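Local coordinates for hypothetical protein Atu2144 (PDB 2ODF) that is of unknown function but belongs to the N-formylglutamate amidohydrolase family and so may be a zinc-dependent hydrolase of amide bonds, at residues A64-L69 and A75-Q80; D26-C31 and S135-E140. One frame throughout, in Å; residues are numbered along the deposited sequence.

Interaction 1 of 2, residues A64-L69 and A75-Q80; sequences AVARLL and ATLVYQ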
loop_
_atom_site.group_PDB
_atom_site.type_symbol
_atom_site.label_atom_id
_atom_site.label_comp_id
_atom_site.label_asym_id
_atom_site.label_seq_id
_atom_site.Cartn_x
_atom_site.Cartn_y
_atom_site.Cartn_z
ATOM N N ALA A 64 26.054 -4.878 4.907
ATOM C CA ALA A 64 27.501 -4.892 4.746
ATOM C C ALA A 64 27.887 -6.112 3.935
ATOM O O ALA A 64 28.683 -6.007 2.995
ATOM C CB ALA A 64 28.189 -4.926 6.124
ATOM N N VAL A 65 27.311 -7.262 4.316
ATOM C CA VAL A 65 27.475 -8.516 3.590
ATOM C C VAL A 65 26.916 -8.405 2.179
ATOM O O VAL A 65 27.555 -8.826 1.237
ATOM C CB VAL A 65 26.835 -9.702 4.331
ATOM C CG1 VAL A 65 26.729 -10.923 3.415
ATOM C CG2 VAL A 65 27.631 -10.021 5.607
ATOM N N ALA A 66 25.721 -7.824 2.042
ATOM C CA ALA A 66 25.105 -7.598 0.719
ATOM C C ALA A 66 25.967 -6.758 -0.232
ATOM O O ALA A 66 26.040 -7.044 -1.425
ATOM C CB ALA A 66 23.726 -6.985 0.878
ATOM N N ARG A 67 26.577 -5.724 0.297
ATOM C CA ARG A 67 27.505 -4.929 -0.470
ATOM C C ARG A 67 28.697 -5.737 -0.981
ATOM O O ARG A 67 29.054 -5.628 -2.104
ATOM C CB ARG A 67 27.929 -3.691 0.301
ATOM C CG ARG A 67 26.848 -2.670 0.472
ATOM C CD ARG A 67 27.289 -1.486 1.215
ATOM N NE ARG A 67 26.393 -0.407 0.922
ATOM C CZ ARG A 67 26.009 0.495 1.787
ATOM N NH1 ARG A 67 26.447 0.464 3.011
ATOM N NH2 ARG A 67 25.194 1.437 1.409
ATOM N N LEU A 68 29.238 -6.560 -0.103
ATOM C CA LEU A 68 30.390 -7.387 -0.462
ATOM C C LEU A 68 29.992 -8.385 -1.526
ATOM O O LEU A 68 30.728 -8.579 -2.489
ATOM C CB LEU A 68 30.973 -8.079 0.756
ATOM C CG LEU A 68 31.605 -7.146 1.774
ATOM C CD1 LEU A 68 32.099 -7.982 2.926
ATOM C CD2 LEU A 68 32.732 -6.308 1.178
ATOM N N LEU A 69 28.826 -9.003 -1.373
ATOM C CA LEU A 69 28.259 -9.867 -2.421
ATOM C C LEU A 69 27.956 -9.161 -3.750
ATOM O O LEU A 69 28.045 -9.759 -4.807
ATOM C CB LEU A 69 26.994 -10.583 -1.893
ATOM C CG LEU A 69 27.203 -11.601 -0.768
ATOM C CD1 LEU A 69 25.882 -12.127 -0.248
ATOM C CD2 LEU A 69 28.074 -12.768 -1.276
ATOM N N ALA A 75 26.664 -7.751 -8.970
ATOM C CA ALA A 75 25.212 -7.844 -8.843
ATOM C C ALA A 75 24.615 -6.560 -8.260
ATOM O O ALA A 75 25.058 -6.055 -7.236
ATOM C CB ALA A 75 24.856 -9.001 -7.995
ATOM N N THR A 76 23.581 -6.068 -8.923
ATOM C CA THR A 76 22.757 -4.995 -8.406
ATOM C C THR A 76 22.213 -5.323 -7.002
ATOM O O THR A 76 21.845 -6.470 -6.687
ATOM C CB THR A 76 21.599 -4.735 -9.365
ATOM O OG1 THR A 76 22.129 -4.367 -10.638
ATOM C CG2 THR A 76 20.651 -3.643 -8.838
ATOM N N LEU A 77 22.175 -4.288 -6.174
ATOM C CA LEU A 77 21.684 -4.388 -4.804
ATOM C C LEU A 77 20.635 -3.317 -4.602
ATOM O O LEU A 77 20.920 -2.148 -4.817
ATOM C CB LEU A 77 22.794 -4.193 -3.791
ATOM C CG LEU A 77 22.446 -3.984 -2.316
ATOM C CD1 LEU A 77 21.640 -5.148 -1.762
ATOM C CD2 LEU A 77 23.742 -3.779 -1.532
ATOM N N VAL A 78 19.441 -3.738 -4.211
ATOM C CA VAL A 78 18.347 -2.843 -3.841
ATOM C C VAL A 78 18.119 -2.985 -2.359
ATOM O O VAL A 78 17.945 -4.098 -1.855
ATOM C CB VAL A 78 17.046 -3.168 -4.566
ATOM C CG1 VAL A 78 15.944 -2.141 -4.181
ATOM C CG2 VAL A 78 17.271 -3.196 -6.062
ATOM N N TYR A 79 18.122 -1.854 -1.656
ATOM C CA TYR A 79 18.004 -1.880 -0.217
ATOM C C TYR A 79 17.117 -0.725 0.286
ATOM O O TYR A 79 16.955 0.314 -0.375
ATOM C CB TYR A 79 19.370 -1.921 0.455
ATOM C CG TYR A 79 20.205 -0.669 0.329
ATOM C CD1 TYR A 79 20.958 -0.423 -0.825
ATOM C CD2 TYR A 79 20.270 0.251 1.356
ATOM C CE1 TYR A 79 21.729 0.717 -0.952
ATOM C CE2 TYR A 79 21.065 1.408 1.234
ATOM C CZ TYR A 79 21.780 1.629 0.075
ATOM O OH TYR A 79 22.560 2.773 -0.073
ATOM N N GLN A 80 16.525 -0.969 1.441
ATOM C CA GLN A 80 15.663 -0.011 2.124
ATOM C C GLN A 80 16.521 0.840 3.035
ATOM O O GLN A 80 17.337 0.307 3.805
ATOM C CB GLN A 80 14.619 -0.839 2.880
ATOM C CG GLN A 80 13.584 -0.159 3.691
ATOM C CD GLN A 80 12.893 1.045 3.043
ATOM O OE1 GLN A 80 11.979 0.920 2.204
ATOM N NE2 GLN A 80 13.263 2.202 3.507
#
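Ala66 of helix 62-73 faces Leu77 of strand 77-80 where the two backbones come nearest, CA to CA 7.2 Å; the axes of 64-69 and 77-80 pass 9.5 Å apart and run nearly antiparallel, at 165°, as the second half of a beta-alpha-beta crossover: strand 27-31, helix 62-73, strand 77-80. The small methyl of Ala66 suits this close approach: its CB rests on Leu77 CD1 at 3.8 Å, with CD2 of the same leucine only slightly farther away. Leu77 brings its fork to the helix because CG stands anti to its backbone N (chi1 168°), and the second branch, CD2, meets Arg67 CG at 3.9 Å. Leucine fits here because its two methyls can serve two neighbouring helix residues at once. Arg67 crosses the leucine at about a right angle; the long side chain lays CG on Leu77 and still carries its charge to Glu19 of strand 16-19, which forms a salt bridge with NH2. Arg67 NH2 also lies 3.3 Å from Tyr79 OH, which sits at the guanidinium edge near its plane; the two flat groups are turned 77° against each other. Both residues are partly exposed, so their polar ends suit this margin. Strand 77-80 bonds to outermost strand 16-19 and, through Val78, to 27-31. Leu69 rests on Leu29, so helix 62-73 covers one face of both 77-80 and 27-31.

Interaction 2 of 2, residues D26-C31 and S135-E140; sequences DVLLVC and SEIIAE
Ile137 is the first residue along 135-140 to meet the strand, and it does so through its short branch. Its CG2, held anti to the backbone N, reaches Leu28 CD1 at 3.9 Å and lies only a little farther from CD2, so this methyl is set against both ends of the leucine fork. The beta-branch matters here: it places a methyl close to the helix backbone, pointing at the sheet, while the longer CG1 arm ends in CD1 beside Val78 of strand 77-80. Ile138 follows and uses its own CG1 arm. Although its CB does not point straight at the strand, CG1 lies anti to the carbonyl carbon (chi1 -68°) and comes to 3.5 Å from Leu28 CD2, a tight fit for two carbons; CD1 of Ile138 touches the same methyl at 4.0 Å. Leu28 therefore meets two consecutive isoleucines, one chiefly with each methyl, its side chain oblique to both; forked leucine suits such a place. The contact is wholly apolar. The CA atoms of Leu28 and Ile138, the nearest pair, are 8.4 Å apart, a gap filled by the three branched side chains. Helix 116-143 precedes strand 149-156, the parallel neighbour to which Leu28 bonds through its backbone, and forms a helical layer on one face of the central sheet, as in an alpha/beta sandwich. It spans strands 77-80 and 27-31, and Leu219, just before strand 220-227, also meets Ile138.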
loop_
_atom_site.group_PDB
_atom_site.type_symbol
_atom_site.label_atom_id
_atom_site.label_comp_id
_atom_site.label_asym_id
_atom_site.label_seq_id
_atom_site.Cartn_x
_atom_site.Cartn_y
_atom_site.Cartn_z
ATOM N N ASP A 26 23.827 -11.911 -13.031
ATOM C CA ASP A 26 22.475 -12.479 -12.993
ATOM C C ASP A 26 21.796 -12.314 -11.611
ATOM O O ASP A 26 20.566 -12.250 -11.522
ATOM C CB ASP A 26 22.491 -13.987 -13.317
ATOM C CG ASP A 26 23.076 -14.317 -14.693
ATOM O OD1 ASP A 26 22.989 -13.482 -15.636
ATOM O OD2 ASP A 26 23.620 -15.443 -14.817
ATOM N N VAL A 27 22.579 -12.246 -10.535
ATOM C CA VAL A 27 22.012 -12.147 -9.190
ATOM C C VAL A 27 21.491 -10.713 -8.889
ATOM O O VAL A 27 22.144 -9.717 -9.205
ATOM C CB VAL A 27 23.025 -12.620 -8.127
ATOM C CG1 VAL A 27 22.570 -12.297 -6.749
ATOM C CG2 VAL A 27 23.257 -14.139 -8.257
ATOM N N LEU A 28 20.276 -10.631 -8.348
ATOM C CA LEU A 28 19.694 -9.365 -7.872
ATOM C C LEU A 28 19.562 -9.479 -6.365
ATOM O O LEU A 28 18.775 -10.302 -5.846
ATOM C CB LEU A 28 18.325 -9.120 -8.509
ATOM C CG LEU A 28 17.583 -7.811 -8.139
ATOM C CD1 LEU A 28 18.403 -6.536 -8.399
ATOM C CD2 LEU A 28 16.180 -7.728 -8.824
ATOM N N LEU A 29 20.391 -8.709 -5.666
ATOM C CA LEU A 29 20.449 -8.733 -4.226
ATOM C C LEU A 29 19.438 -7.741 -3.665
ATOM O O LEU A 29 19.315 -6.613 -4.180
ATOM C CB LEU A 29 21.849 -8.386 -3.733
ATOM C CG LEU A 29 22.966 -9.393 -4.064
ATOM C CD1 LEU A 29 24.392 -8.751 -4.053
ATOM C CD2 LEU A 29 22.870 -10.625 -3.150
ATOM N N VAL A 30 18.722 -8.181 -2.626
ATOM C CA VAL A 30 17.662 -7.400 -1.959
ATOM C C VAL A 30 17.870 -7.445 -0.437
ATOM O O VAL A 30 18.041 -8.520 0.146
ATOM C CB VAL A 30 16.246 -7.926 -2.328
ATOM C CG1 VAL A 30 15.141 -7.101 -1.614
ATOM C CG2 VAL A 30 16.089 -7.965 -3.896
ATOM N N CYS A 31 17.852 -6.284 0.198
ATOM C CA CYS A 31 18.069 -6.185 1.638
ATOM C C CYS A 31 17.040 -5.250 2.269
ATOM O O CYS A 31 17.235 -4.034 2.330
ATOM C CB CYS A 31 19.503 -5.704 1.923
ATOM S SG CYS A 31 19.954 -5.901 3.624
ATOM N N SER A 135 10.538 -4.537 -8.646
ATOM C CA SER A 135 9.767 -4.956 -9.783
ATOM C C SER A 135 10.201 -4.303 -11.119
ATOM O O SER A 135 10.207 -4.911 -12.145
ATOM C CB SER A 135 8.296 -4.684 -9.513
ATOM O OG SER A 135 7.810 -5.558 -8.558
ATOM N N GLU A 136 10.525 -3.039 -11.067
ATOM C CA GLU A 136 10.929 -2.299 -12.273
ATOM C C GLU A 136 12.246 -2.856 -12.843
ATOM O O GLU A 136 12.375 -3.061 -14.058
ATOM C CB GLU A 136 11.022 -0.804 -11.965
ATOM C CG GLU A 136 11.373 0.069 -13.170
ATOM C CD GLU A 136 11.402 1.561 -12.810
ATOM O OE1 GLU A 136 11.139 1.895 -11.605
ATOM O OE2 GLU A 136 11.630 2.383 -13.742
ATOM N N ILE A 137 13.185 -3.146 -11.945
ATOM C CA ILE A 137 14.476 -3.712 -12.300
ATOM C C ILE A 137 14.298 -5.115 -12.895
ATOM O O ILE A 137 14.883 -5.450 -13.935
ATOM C CB ILE A 137 15.425 -3.731 -11.072
ATOM C CG1 ILE A 137 15.862 -2.281 -10.738
ATOM C CG2 ILE A 137 16.656 -4.605 -11.368
ATOM C CD1 ILE A 137 16.530 -2.071 -9.400
ATOM N N ILE A 138 13.516 -5.948 -12.234
ATOM C CA ILE A 138 13.233 -7.287 -12.764
ATOM C C ILE A 138 12.567 -7.239 -14.155
ATOM O O ILE A 138 12.989 -7.981 -15.063
ATOM C CB ILE A 138 12.432 -8.121 -11.795
ATOM C CG1 ILE A 138 13.274 -8.445 -10.563
ATOM C CG2 ILE A 138 11.911 -9.445 -12.490
ATOM C CD1 ILE A 138 12.483 -9.134 -9.431
ATOM N N ALA A 139 11.564 -6.371 -14.336
ATOM C CA ALA A 139 10.907 -6.232 -15.634
ATOM C C ALA A 139 11.930 -5.830 -16.707
ATOM O O ALA A 139 11.942 -6.357 -17.806
ATOM C CB ALA A 139 9.790 -5.204 -15.557
ATOM N N GLU A 140 12.805 -4.902 -16.364
ATOM C CA GLU A 140 13.786 -4.413 -17.292
ATOM C C GLU A 140 14.754 -5.552 -17.688
ATOM O O GLU A 140 15.013 -5.787 -18.884
ATOM C CB GLU A 140 14.515 -3.236 -16.661
ATOM C CG GLU A 140 15.345 -2.466 -17.606
ATOM C CD GLU A 140 15.974 -1.253 -16.954
ATOM O OE1 GLU A 140 16.653 -1.413 -15.890
ATOM O OE2 GLU A 140 15.779 -0.144 -17.519
#

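Interactions 1 and 2 pack helices on the opposite faces of one sheet: helix 62-73 lies against 77-80, and helix 116-143 against 27-31. These strands are parallel neighbours, joined by probable backbone hydrogen bonds from Leu29 N to Thr76 O and from Val78 N to Leu29 O. Alternation along each strand serves both layers: Leu28 faces helix 116-143, whereas Leu29 turns to Leu69 of the other helix; likewise Leu77 and Val78 divide between the two. Interaction 2 is a buried, purely apolar contact made by three branched side chains. Interaction 1 is partly buried and mixed, its apolar base giving way to Arg67 and Tyr79.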